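Long-range contact in glucose-6-phosphate isomerase (PDB 6OTU), which catalyses the reversible isomerisation of glucose-6-phosphate to fructose-6-phosphate: residues Glu292-Ala304 with Pro466-His478. Numbering follows the deposited sequence.
Sequences EFLQGAAAIDAHA and PRIAGSLLAFYEH
Gly296 and Gly470 face each other where two helices of the phosphoglucose isomerase fold pack at close quarters, their axes coming within 6.4 Å at a crossing angle of -39°. This is a parallel glycine-mediated helix pair, in which backbone meets backbone and CA-H...O contacts run both ways: Gly296 CA lies 3.4 Å from Arg467 O, and Gly470 CA returns the contact to Phe293 O. With hydrogen alone as the side chain at both alpha carbons, each glycine lies directly against that carbonyl of the other helix.

The Ser471 hydroxyl donates to Gly296 O, with OG and O 2.8 Å apart. That carbonyl also takes a weak bond from Ile300 N of its own helix, and OG comes in from above the carbonyl plane. At the N-terminal end of 466-478, where Arg467 N has no preceding helical turn to bond to, a water accepts from it and donates to Glu292 OE2. Beyond, the extended Arg467 side chain climbs the neighbouring helix, laying one guanidinium face over the backbone at Gln295 and Gly296, with NH2 3.7 Å from Ala299 CB.

Phe293 swings CG anti to its own nitrogen (chi1 165°), which brings the ring beside Gly470 and its CZ to 3.7 Å from Leu473 CD2; Met167 and Met171 of helix 162-172 cover this side. Farther along, Ile300 is a knob among Ser471, Ala474, Phe475 and His478.

Asp301 is gripped through both oxygens: OD2 makes a salt bridge to Arg112, which also pairs with Glu477 and probably eases the proximity of the two acids. Asp301 OD1 accepts from His478 NE2 at 2.6 Å; OD1 lies nearly in the imidazole plane, while NE2 reaches it on the anti side and well out of the carboxylate plane, the two planes being 70° apart.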
loop_
_atom_site.group_PDB
_atom_site.type_symbol
_atom_site.label_atom_id
_atom_site.label_comp_id
_atom_site.label_asym_id
_atom_site.label_seq_id
_atom_site.Cartn_x
_atom_site.Cartn_y
_atom_site.Cartn_z
ATOM N N GLU A 292 -21.646 11.263 15.018
ATOM C CA GLU A 292 -22.034 9.913 14.618
ATOM C C GLU A 292 -20.817 9.009 14.525
ATOM O O GLU A 292 -20.866 7.842 14.938
ATOM C CB GLU A 292 -22.768 9.940 13.282
ATOM C CG GLU A 292 -24.071 10.684 13.320
ATOM C CD GLU A 292 -24.750 10.702 11.970
ATOM O OE1 GLU A 292 -25.829 11.328 11.861
ATOM O OE2 GLU A 292 -24.199 10.092 11.021
ATOM N N PHE A 293 -19.722 9.535 13.970
ATOM C CA PHE A 293 -18.446 8.827 13.941
ATOM C C PHE A 293 -17.985 8.452 15.351
ATOM O O PHE A 293 -17.523 7.326 15.576
ATOM C CB PHE A 293 -17.430 9.723 13.229
ATOM C CG PHE A 293 -15.987 9.332 13.404
ATOM C CD1 PHE A 293 -15.495 8.151 12.869
ATOM C CD2 PHE A 293 -15.105 10.198 14.033
ATOM C CE1 PHE A 293 -14.138 7.814 12.980
ATOM C CE2 PHE A 293 -13.767 9.874 14.170
ATOM C CZ PHE A 293 -13.273 8.671 13.635
ATOM N N LEU A 294 -18.110 9.385 16.313
ATOM C CA LEU A 294 -17.740 9.089 17.699
ATOM C C LEU A 294 -18.649 8.025 18.307
ATOM O O LEU A 294 -18.173 7.148 19.039
ATOM C CB LEU A 294 -17.778 10.358 18.570
ATOM C CG LEU A 294 -16.790 11.508 18.327
ATOM C CD1 LEU A 294 -16.787 12.550 19.479
ATOM C CD2 LEU A 294 -15.369 10.994 18.022
ATOM N N GLN A 295 -19.960 8.095 18.041
ATOM C CA GLN A 295 -20.864 7.091 18.598
ATOM C C GLN A 295 -20.521 5.694 18.088
ATOM O O GLN A 295 -20.586 4.719 18.846
ATOM C CB GLN A 295 -22.314 7.451 18.282
ATOM C CG GLN A 295 -22.781 8.699 19.026
ATOM C CD GLN A 295 -24.137 9.202 18.556
ATOM O OE1 GLN A 295 -24.433 9.226 17.357
ATOM N NE2 GLN A 295 -24.970 9.613 19.506
ATOM N N GLY A 296 -20.107 5.578 16.820
ATOM C CA GLY A 296 -19.724 4.271 16.299
ATOM C C GLY A 296 -18.504 3.696 16.994
ATOM O O GLY A 296 -18.460 2.509 17.323
ATOM N N ALA A 297 -17.499 4.532 17.235
ATOM C CA ALA A 297 -16.330 4.092 17.986
ATOM C C ALA A 297 -16.690 3.738 19.434
ATOM O O ALA A 297 -16.325 2.665 19.936
ATOM C CB ALA A 297 -15.256 5.174 17.927
ATOM N N ALA A 298 -17.422 4.614 20.124
ATOM C CA ALA A 298 -17.762 4.325 21.520
ATOM C C ALA A 298 -18.540 3.018 21.660
ATOM O O ALA A 298 -18.386 2.300 22.658
ATOM C CB ALA A 298 -18.562 5.478 22.111
ATOM N N ALA A 299 -19.366 2.684 20.668
ATOM C CA ALA A 299 -20.132 1.446 20.739
ATOM C C ALA A 299 -19.218 0.223 20.693
ATOM O O ALA A 299 -19.503 -0.788 21.344
ATOM C CB ALA A 299 -21.165 1.408 19.614
ATOM N N ILE A 300 -18.120 0.292 19.928
ATOM C CA ILE A 300 -17.180 -0.828 19.879
ATOM C C ILE A 300 -16.322 -0.870 21.145
ATOM O O ILE A 300 -16.042 -1.956 21.676
ATOM C CB ILE A 300 -16.312 -0.775 18.596
ATOM C CG1 ILE A 300 -17.125 -1.165 17.344
ATOM C CG2 ILE A 300 -15.113 -1.708 18.703
ATOM C CD1 ILE A 300 -17.776 -2.547 17.403
ATOM N N ASP A 301 -15.890 0.298 21.646
ATOM C CA ASP A 301 -15.250 0.354 22.960
ATOM C C ASP A 301 -16.044 -0.433 23.996
ATOM O O ASP A 301 -15.478 -1.214 24.766
ATOM C CB ASP A 301 -15.096 1.802 23.431
ATOM C CG ASP A 301 -14.206 2.639 22.517
ATOM O OD1 ASP A 301 -13.503 2.064 21.653
ATOM O OD2 ASP A 301 -14.239 3.881 22.655
ATOM N N ALA A 302 -17.363 -0.228 24.043
ATOM C CA ALA A 302 -18.155 -0.960 25.024
ATOM C C ALA A 302 -18.220 -2.444 24.679
ATOM O O ALA A 302 -18.144 -3.300 25.567
ATOM C CB ALA A 302 -19.556 -0.358 25.123
ATOM N N HIS A 303 -18.323 -2.764 23.388
ATOM C CA HIS A 303 -18.475 -4.155 22.972
ATOM C C HIS A 303 -17.207 -4.964 23.225
ATOM O O HIS A 303 -17.292 -6.175 23.466
ATOM C CB HIS A 303 -18.876 -4.201 21.496
ATOM C CG HIS A 303 -18.688 -5.541 20.846
ATOM N ND1 HIS A 303 -19.612 -6.560 20.954
ATOM C CD2 HIS A 303 -17.697 -6.013 20.055
ATOM C CE1 HIS A 303 -19.183 -7.608 20.272
ATOM N NE2 HIS A 303 -18.021 -7.303 19.722
ATOM N N ALA A 304 -16.032 -4.312 23.193
ATOM C CA ALA A 304 -14.745 -4.991 23.349
ATOM C C ALA A 304 -14.505 -5.532 24.756
ATOM O O ALA A 304 -13.500 -6.231 24.959
ATOM C CB ALA A 304 -13.597 -4.053 22.979
ATOM N N PRO A 466 -20.711 7.256 8.493
ATOM C CA PRO A 466 -19.914 7.797 9.613
ATOM C C PRO A 466 -19.871 6.862 10.812
ATOM O O PRO A 466 -18.792 6.590 11.347
ATOM C CB PRO A 466 -20.623 9.123 9.936
ATOM C CG PRO A 466 -21.184 9.555 8.625
ATOM C CD PRO A 466 -21.555 8.288 7.867
ATOM N N ARG A 467 -21.025 6.347 11.240
ATOM C CA ARG A 467 -21.062 5.462 12.403
ATOM C C ARG A 467 -20.232 4.204 12.165
ATOM O O ARG A 467 -19.379 3.840 12.988
ATOM C CB ARG A 467 -22.511 5.091 12.731
ATOM C CG ARG A 467 -22.612 4.176 13.928
ATOM C CD ARG A 467 -24.030 3.994 14.435
ATOM N NE ARG A 467 -24.023 3.117 15.606
ATOM C CZ ARG A 467 -24.214 3.528 16.858
ATOM N NH1 ARG A 467 -24.457 4.814 17.118
ATOM N NH2 ARG A 467 -24.182 2.647 17.852
ATOM N N ILE A 468 -20.452 3.547 11.019
ATOM C CA ILE A 468 -19.747 2.310 10.701
ATOM C C ILE A 468 -18.247 2.565 10.542
ATOM O O ILE A 468 -17.419 1.747 10.964
ATOM C CB ILE A 468 -20.359 1.658 9.446
ATOM C CG1 ILE A 468 -21.768 1.143 9.740
ATOM C CG2 ILE A 468 -19.469 0.529 8.936
ATOM C CD1 ILE A 468 -21.810 -0.041 10.701
ATOM N N ALA A 469 -17.871 3.695 9.928
ATOM C CA ALA A 469 -16.460 4.074 9.877
ATOM C C ALA A 469 -15.864 4.159 11.277
ATOM O O ALA A 469 -14.758 3.660 11.521
ATOM C CB ALA A 469 -16.283 5.411 9.153
ATOM N N GLY A 470 -16.592 4.773 12.213
ATOM C CA GLY A 470 -16.110 4.844 13.585
ATOM C C GLY A 470 -16.002 3.483 14.247
ATOM O O GLY A 470 -15.053 3.218 14.984
ATOM N N SER A 471 -16.975 2.602 14.002
ATOM C CA SER A 471 -16.892 1.265 14.574
ATOM C C SER A 471 -15.715 0.492 13.987
ATOM O O SER A 471 -14.997 -0.203 14.716
ATOM C CB SER A 471 -18.209 0.518 14.347
ATOM O OG SER A 471 -19.265 1.135 15.071
ATOM N N LEU A 472 -15.502 0.606 12.670
ATOM C CA LEU A 472 -14.398 -0.097 12.024
ATOM C C LEU A 472 -13.057 0.391 12.546
ATOM O O LEU A 472 -12.139 -0.406 12.772
ATOM C CB LEU A 472 -14.461 0.095 10.511
ATOM C CG LEU A 472 -15.071 -1.006 9.648
ATOM C CD1 LEU A 472 -15.189 -0.506 8.221
ATOM C CD2 LEU A 472 -14.237 -2.278 9.707
ATOM N N LEU A 473 -12.921 1.705 12.724
ATOM C CA LEU A 473 -11.698 2.245 13.298
ATOM C C LEU A 473 -11.454 1.662 14.682
ATOM O O LEU A 473 -10.386 1.098 14.944
ATOM C CB LEU A 473 -11.769 3.769 13.353
ATOM C CG LEU A 473 -10.555 4.485 13.941
ATOM C CD1 LEU A 473 -9.402 4.410 12.960
ATOM C CD2 LEU A 473 -10.903 5.920 14.212
ATOM N N ALA A 474 -12.458 1.752 15.572
ATOM C CA ALA A 474 -12.268 1.270 16.936
ATOM C C ALA A 474 -12.020 -0.235 16.954
ATOM O O ALA A 474 -11.241 -0.734 17.777
ATOM C CB ALA A 474 -13.487 1.626 17.810
ATOM N N PHE A 475 -12.672 -0.962 16.050
ATOM C CA PHE A 475 -12.459 -2.394 15.911
ATOM C C PHE A 475 -10.985 -2.736 15.774
ATOM O O PHE A 475 -10.474 -3.618 16.469
ATOM C CB PHE A 475 -13.227 -2.891 14.700
ATOM C CG PHE A 475 -12.921 -4.293 14.330
ATOM C CD1 PHE A 475 -13.447 -5.346 15.067
ATOM C CD2 PHE A 475 -12.145 -4.573 13.213
ATOM C CE1 PHE A 475 -13.187 -6.669 14.706
ATOM C CE2 PHE A 475 -11.876 -5.886 12.846
ATOM C CZ PHE A 475 -12.405 -6.936 13.584
ATOM N N TYR A 476 -10.290 -2.052 14.862
ATOM C CA TYR A 476 -8.893 -2.372 14.612
ATOM C C TYR A 476 -8.003 -1.842 15.727
ATOM O O TYR A 476 -7.012 -2.489 16.090
ATOM C CB TYR A 476 -8.463 -1.829 13.244
ATOM C CG TYR A 476 -8.692 -2.832 12.134
ATOM C CD1 TYR A 476 -7.835 -3.914 11.979
ATOM C CD2 TYR A 476 -9.792 -2.728 11.268
ATOM C CE1 TYR A 476 -8.043 -4.853 10.983
ATOM C CE2 TYR A 476 -10.013 -3.669 10.271
ATOM C CZ TYR A 476 -9.128 -4.730 10.131
ATOM O OH TYR A 476 -9.291 -5.683 9.144
ATOM N N GLU A 477 -8.340 -0.680 16.291
ATOM C CA GLU A 477 -7.601 -0.192 17.454
ATOM C C GLU A 477 -7.589 -1.244 18.554
ATOM O O GLU A 477 -6.539 -1.544 19.125
ATOM C CB GLU A 477 -8.196 1.126 17.969
ATOM C CG GLU A 477 -8.013 2.286 16.991
ATOM C CD GLU A 477 -8.540 3.611 17.515
ATOM O OE1 GLU A 477 -9.256 3.624 18.553
ATOM O OE2 GLU A 477 -8.216 4.652 16.894
ATOM N N HIS A 478 -8.741 -1.861 18.826
ATOM C CA HIS A 478 -8.793 -2.852 19.896
ATOM C C HIS A 478 -8.211 -4.201 19.485
ATOM O O HIS A 478 -7.607 -4.882 20.326
ATOM C CB HIS A 478 -10.231 -2.989 20.387
ATOM C CG HIS A 478 -10.719 -1.730 21.015
ATOM N ND1 HIS A 478 -9.892 -0.937 21.780
ATOM C CD2 HIS A 478 -11.904 -1.085 20.942
ATOM C CE1 HIS A 478 -10.561 0.128 22.183
ATOM N NE2 HIS A 478 -11.785 0.060 21.692
HETATM O O HOH W 1 -23.598 7.507 10.240
#